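Local coordinates for GH5 (Bacteroidetes bacterium AC2a, PDB 4YHE), which is a family 5 glycoside hydrolase that probably acts as an endoglucanase, cleaving beta-glucosidic linkages in cellulose, at residues 285-296 and 321-331. Numbering follows the deposited sequence.
Sequences IRRGVPVYFGEF and MRDRRISALYW
I285, where helix 270-285 ends, rests its CG1 against the carbonyl oxygen of R324 (3.4 Å) and crosses the CG1 arm of I326. Further on, a water donates to both the V291 and R325 carbonyl oxygens, bridging the backbones before they pair directly. Y292 pairs with S327 and sets its CB against S327 OG, whose polar partner is G11, while its ring, with CG wedged between backbone N and carbonyl carbon (chi1 70°), leads away to hydrogen-bond E160 through OH. F293, paired with A328, makes the first direct backbone bonds: its N donates to S327 O (2.8 Å, 165° at the hydrogen), and its O accepts from L329 N (2.7 Å). Its ring receives M321 CE over one face and I326 CG2 at the edge, 3.6 Å from CD1; M321 SD also stands above the F296 ring face at Met-aromatic distance. At G294 and E295 the register slips by one residue, a beta bulge. E295 runs extended beside W331, its carboxylate 29° from the indole plane and OE1 3.8 Å above one face; OE2 forms a salt bridge with R59, OE1 a hydrogen bond with Y243. With an alanine here the carboxylate is gone, which would probably remove the packing on that indole face and deprive R59 and Y243 of this partner. F296 N donates to L329 O (3.0 Å). F296 O accepts from W331 N (2.9 Å), and F296 CD1 packs on A328 CB. Joined through helix 304-323, strands 291-296 and 327-332 form the last beta-alpha-beta unit of the eight-stranded TIM barrel characteristic of family 5 glycoside hydrolases.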
loop_
_atom_site.group_PDB
_atom_site.type_symbol
_atom_site.label_atom_id
_atom_site.label_comp_id
_atom_site.label_asym_id
_atom_site.label_seq_id
_atom_site.Cartn_x
_atom_site.Cartn_y
_atom_site.Cartn_z
ATOM N N ILE A 285 14.935 7.554 4.061
ATOM C CA ILE A 285 14.765 8.946 3.653
ATOM C C ILE A 285 16.096 9.704 3.811
ATOM O O ILE A 285 16.523 10.414 2.903
ATOM C CB ILE A 285 13.714 9.668 4.469
ATOM C CG1 ILE A 285 12.320 9.030 4.327
ATOM C CG2 ILE A 285 13.671 11.158 4.094
ATOM C CD1 ILE A 285 11.721 9.045 2.938
ATOM N N ARG A 286 16.722 9.547 4.977
ATOM C CA ARG A 286 17.971 10.245 5.311
ATOM C C ARG A 286 19.096 9.936 4.310
ATOM O O ARG A 286 20.014 10.724 4.145
ATOM C CB ARG A 286 18.357 9.882 6.760
ATOM C CG ARG A 286 19.530 10.632 7.340
ATOM C CD ARG A 286 19.686 10.441 8.846
ATOM N NE ARG A 286 19.963 9.051 9.254
ATOM C CZ ARG A 286 20.334 8.687 10.494
ATOM N NH1 ARG A 286 20.468 9.597 11.450
ATOM N NH2 ARG A 286 20.566 7.403 10.786
ATOM N N ARG A 287 18.995 8.793 3.636
ATOM C CA ARG A 287 19.908 8.335 2.632
ATOM C C ARG A 287 19.443 8.655 1.209
ATOM O O ARG A 287 20.033 8.165 0.271
ATOM C CB ARG A 287 20.051 6.792 2.717
ATOM C CG ARG A 287 20.288 6.253 4.105
ATOM C CD ARG A 287 21.712 6.507 4.548
ATOM N NE ARG A 287 22.691 5.909 3.639
ATOM C CZ ARG A 287 22.949 4.597 3.536
ATOM N NH1 ARG A 287 22.328 3.690 4.288
ATOM N NH2 ARG A 287 23.854 4.178 2.671
ATOM N N GLY A 288 18.384 9.427 1.043
ATOM C CA GLY A 288 17.869 9.743 -0.292
ATOM C C GLY A 288 17.034 8.654 -0.950
ATOM O O GLY A 288 16.883 8.650 -2.189
ATOM N N VAL A 289 16.497 7.745 -0.138
ATOM C CA VAL A 289 15.646 6.652 -0.645
ATOM C C VAL A 289 14.213 6.932 -0.208
ATOM O O VAL A 289 13.934 6.957 0.968
ATOM C CB VAL A 289 16.088 5.244 -0.138
ATOM C CG1 VAL A 289 15.071 4.185 -0.550
ATOM C CG2 VAL A 289 17.469 4.879 -0.673
ATOM N N PRO A 290 13.281 7.154 -1.160
ATOM C CA PRO A 290 11.904 7.428 -0.716
ATOM C C PRO A 290 11.196 6.232 -0.110
ATOM O O PRO A 290 11.487 5.070 -0.446
ATOM C CB PRO A 290 11.167 7.873 -1.989
ATOM C CG PRO A 290 12.107 7.560 -3.112
ATOM C CD PRO A 290 13.430 7.134 -2.611
ATOM N N VAL A 291 10.255 6.556 0.768
ATOM C CA VAL A 291 9.402 5.579 1.436
ATOM C C VAL A 291 7.963 6.052 1.305
ATOM O O VAL A 291 7.676 7.212 1.462
ATOM C CB VAL A 291 9.697 5.473 2.952
ATOM C CG1 VAL A 291 8.816 4.420 3.606
ATOM C CG2 VAL A 291 11.156 5.185 3.193
ATOM N N TYR A 292 7.056 5.122 1.023
ATOM C CA TYR A 292 5.645 5.425 1.009
ATOM C C TYR A 292 4.911 4.290 1.691
ATOM O O TYR A 292 5.320 3.127 1.604
ATOM C CB TYR A 292 5.100 5.677 -0.399
ATOM C CG TYR A 292 5.021 4.441 -1.290
ATOM C CD1 TYR A 292 6.138 3.990 -1.986
ATOM C CD2 TYR A 292 3.826 3.739 -1.439
ATOM C CE1 TYR A 292 6.072 2.869 -2.807
ATOM C CE2 TYR A 292 3.750 2.605 -2.252
ATOM C CZ TYR A 292 4.864 2.182 -2.943
ATOM O OH TYR A 292 4.807 1.110 -3.751
ATOM N N PHE A 293 3.855 4.672 2.379
ATOM C CA PHE A 293 2.866 3.743 2.876
ATOM C C PHE A 293 1.900 3.417 1.731
ATOM O O PHE A 293 1.018 4.200 1.405
ATOM C CB PHE A 293 2.181 4.258 4.151
ATOM C CG PHE A 293 3.053 4.157 5.376
ATOM C CD1 PHE A 293 3.915 5.193 5.712
ATOM C CD2 PHE A 293 3.050 3.003 6.169
ATOM C CE1 PHE A 293 4.742 5.093 6.822
ATOM C CE2 PHE A 293 3.907 2.870 7.256
ATOM C CZ PHE A 293 4.767 3.927 7.588
ATOM N N GLY A 294 2.073 2.225 1.145
ATOM C CA GLY A 294 1.131 1.693 0.174
ATOM C C GLY A 294 -0.274 1.571 0.732
ATOM O O GLY A 294 -1.247 1.708 0.002
ATOM N N GLU A 295 -0.355 1.274 2.026
ATOM C CA GLU A 295 -1.594 1.206 2.777
ATOM C C GLU A 295 -1.414 1.700 4.169
ATOM O O GLU A 295 -0.427 1.341 4.834
ATOM C CB GLU A 295 -2.089 -0.242 2.887
ATOM C CG GLU A 295 -2.374 -0.887 1.572
ATOM C CD GLU A 295 -2.768 -2.369 1.679
ATOM O OE1 GLU A 295 -3.210 -2.799 2.755
ATOM O OE2 GLU A 295 -2.629 -3.055 0.662
ATOM N N PHE A 296 -2.339 2.545 4.628
ATOM C CA PHE A 296 -2.503 2.799 6.053
ATOM C C PHE A 296 -3.954 3.035 6.335
ATOM O O PHE A 296 -4.741 3.314 5.439
ATOM C CB PHE A 296 -1.635 3.984 6.570
ATOM C CG PHE A 296 -2.240 5.340 6.276
ATOM C CD1 PHE A 296 -2.189 5.854 4.990
ATOM C CD2 PHE A 296 -2.902 6.053 7.259
ATOM C CE1 PHE A 296 -2.753 7.101 4.686
ATOM C CE2 PHE A 296 -3.473 7.312 6.980
ATOM C CZ PHE A 296 -3.401 7.827 5.680
ATOM N N MET A 321 4.351 11.716 9.267
ATOM C CA MET A 321 4.837 11.263 7.985
ATOM C C MET A 321 5.374 12.420 7.129
ATOM O O MET A 321 6.472 12.338 6.610
ATOM C CB MET A 321 3.712 10.538 7.203
ATOM C CG MET A 321 3.323 9.192 7.811
ATOM S SD MET A 321 1.749 8.624 7.121
ATOM C CE MET A 321 1.466 7.152 8.130
ATOM N N ARG A 322 4.572 13.469 6.981
ATOM C CA ARG A 322 5.004 14.656 6.251
ATOM C C ARG A 322 6.363 15.162 6.761
ATOM O O ARG A 322 7.261 15.419 5.972
ATOM C CB ARG A 322 3.960 15.743 6.406
ATOM C CG ARG A 322 4.385 17.130 5.943
ATOM C CD ARG A 322 4.617 17.209 4.444
ATOM N NE ARG A 322 5.207 18.501 4.072
ATOM C CZ ARG A 322 4.546 19.650 3.969
ATOM N NH1 ARG A 322 3.232 19.729 4.153
ATOM N NH2 ARG A 322 5.218 20.749 3.648
ATOM N N ASP A 323 6.493 15.259 8.079
ATOM C CA ASP A 323 7.723 15.763 8.699
ATOM C C ASP A 323 8.931 14.902 8.402
ATOM O O ASP A 323 10.049 15.390 8.429
ATOM C CB ASP A 323 7.532 15.939 10.205
ATOM C CG ASP A 323 6.604 17.098 10.545
ATOM O OD1 ASP A 323 6.351 17.932 9.660
ATOM O OD2 ASP A 323 6.086 17.154 11.670
ATOM N N ARG A 324 8.695 13.617 8.099
ATOM C CA ARG A 324 9.722 12.683 7.676
ATOM C C ARG A 324 9.779 12.465 6.164
ATOM O O ARG A 324 10.494 11.596 5.689
ATOM C CB ARG A 324 9.499 11.352 8.428
ATOM C CG ARG A 324 9.930 11.452 9.875
ATOM C CD ARG A 324 9.249 10.513 10.854
ATOM N NE ARG A 324 9.609 10.915 12.211
ATOM C CZ ARG A 324 9.082 11.952 12.861
ATOM N NH1 ARG A 324 8.091 12.671 12.325
ATOM N NH2 ARG A 324 9.525 12.258 14.074
ATOM N N ARG A 325 9.059 13.290 5.394
ATOM C CA ARG A 325 9.061 13.207 3.922
ATOM C C ARG A 325 8.524 11.885 3.359
ATOM O O ARG A 325 8.940 11.425 2.297
ATOM C CB ARG A 325 10.471 13.517 3.379
ATOM C CG ARG A 325 10.934 14.875 3.900
ATOM C CD ARG A 325 12.259 15.338 3.343
ATOM N NE ARG A 325 12.574 16.578 4.045
ATOM C CZ ARG A 325 13.290 17.590 3.563
ATOM N NH1 ARG A 325 13.829 17.536 2.348
ATOM N NH2 ARG A 325 13.468 18.665 4.328
ATOM N N ILE A 326 7.595 11.321 4.099
ATOM C CA ILE A 326 6.939 10.055 3.760
ATOM C C ILE A 326 5.499 10.339 3.294
ATOM O O ILE A 326 4.745 11.051 3.946
ATOM C CB ILE A 326 6.942 9.142 4.972
ATOM C CG1 ILE A 326 8.386 8.739 5.305
ATOM C CG2 ILE A 326 6.133 7.861 4.698
ATOM C CD1 ILE A 326 8.485 7.994 6.623
ATOM N N SER A 327 5.165 9.773 2.145
ATOM C CA SER A 327 3.811 9.774 1.613
ATOM C C SER A 327 3.058 8.511 2.039
ATOM O O SER A 327 3.674 7.493 2.463
ATOM C CB SER A 327 3.873 9.845 0.092
ATOM O OG SER A 327 4.654 8.797 -0.475
ATOM N N ALA A 328 1.742 8.551 1.886
ATOM C CA ALA A 328 0.882 7.460 2.390
ATOM C C ALA A 328 -0.467 7.379 1.684
ATOM O O ALA A 328 -1.130 8.399 1.455
ATOM C CB ALA A 328 0.684 7.610 3.883
ATOM N N LEU A 329 -0.896 6.150 1.393
ATOM C CA LEU A 329 -2.156 5.941 0.724
ATOM C C LEU A 329 -3.141 5.195 1.630
ATOM O O LEU A 329 -2.874 4.069 2.098
ATOM C CB LEU A 329 -1.946 5.250 -0.632
ATOM C CG LEU A 329 -1.117 6.093 -1.616
ATOM C CD1 LEU A 329 0.373 5.805 -1.555
ATOM C CD2 LEU A 329 -1.643 5.881 -3.017
ATOM N N TYR A 330 -4.261 5.855 1.892
ATOM C CA TYR A 330 -5.305 5.357 2.748
ATOM C C TYR A 330 -5.980 4.110 2.130
ATOM O O TYR A 330 -6.261 4.070 0.936
ATOM C CB TYR A 330 -6.334 6.459 3.052
ATOM C CG TYR A 330 -7.501 5.913 3.833
ATOM C CD1 TYR A 330 -7.366 5.601 5.186
ATOM C CD2 TYR A 330 -8.680 5.658 3.229
ATOM C CE1 TYR A 330 -8.388 5.069 5.917
ATOM C CE2 TYR A 330 -9.726 5.099 3.960
ATOM C CZ TYR A 330 -9.574 4.803 5.295
ATOM O OH TYR A 330 -10.624 4.256 6.011
ATOM N N TRP A 331 -6.174 3.079 2.942
ATOM C CA TRP A 331 -6.890 1.879 2.478
ATOM C C TRP A 331 -8.400 2.059 2.530
ATOM O O TRP A 331 -8.995 2.161 3.606
ATOM C CB TRP A 331 -6.482 0.657 3.301
ATOM C CG TRP A 331 -7.182 -0.575 2.802
ATOM C CD1 TRP A 331 -8.200 -1.227 3.417
ATOM C CD2 TRP A 331 -6.891 -1.309 1.609
ATOM N NE1 TRP A 331 -8.595 -2.319 2.661
ATOM C CE2 TRP A 331 -7.814 -2.379 1.539
ATOM C CE3 TRP A 331 -5.966 -1.154 0.576
ATOM C CZ2 TRP A 331 -7.816 -3.310 0.476
ATOM C CZ3 TRP A 331 -5.967 -2.082 -0.475
ATOM C CH2 TRP A 331 -6.898 -3.138 -0.516
HETATM O O HOH W 1 9.309 9.683 0.261
#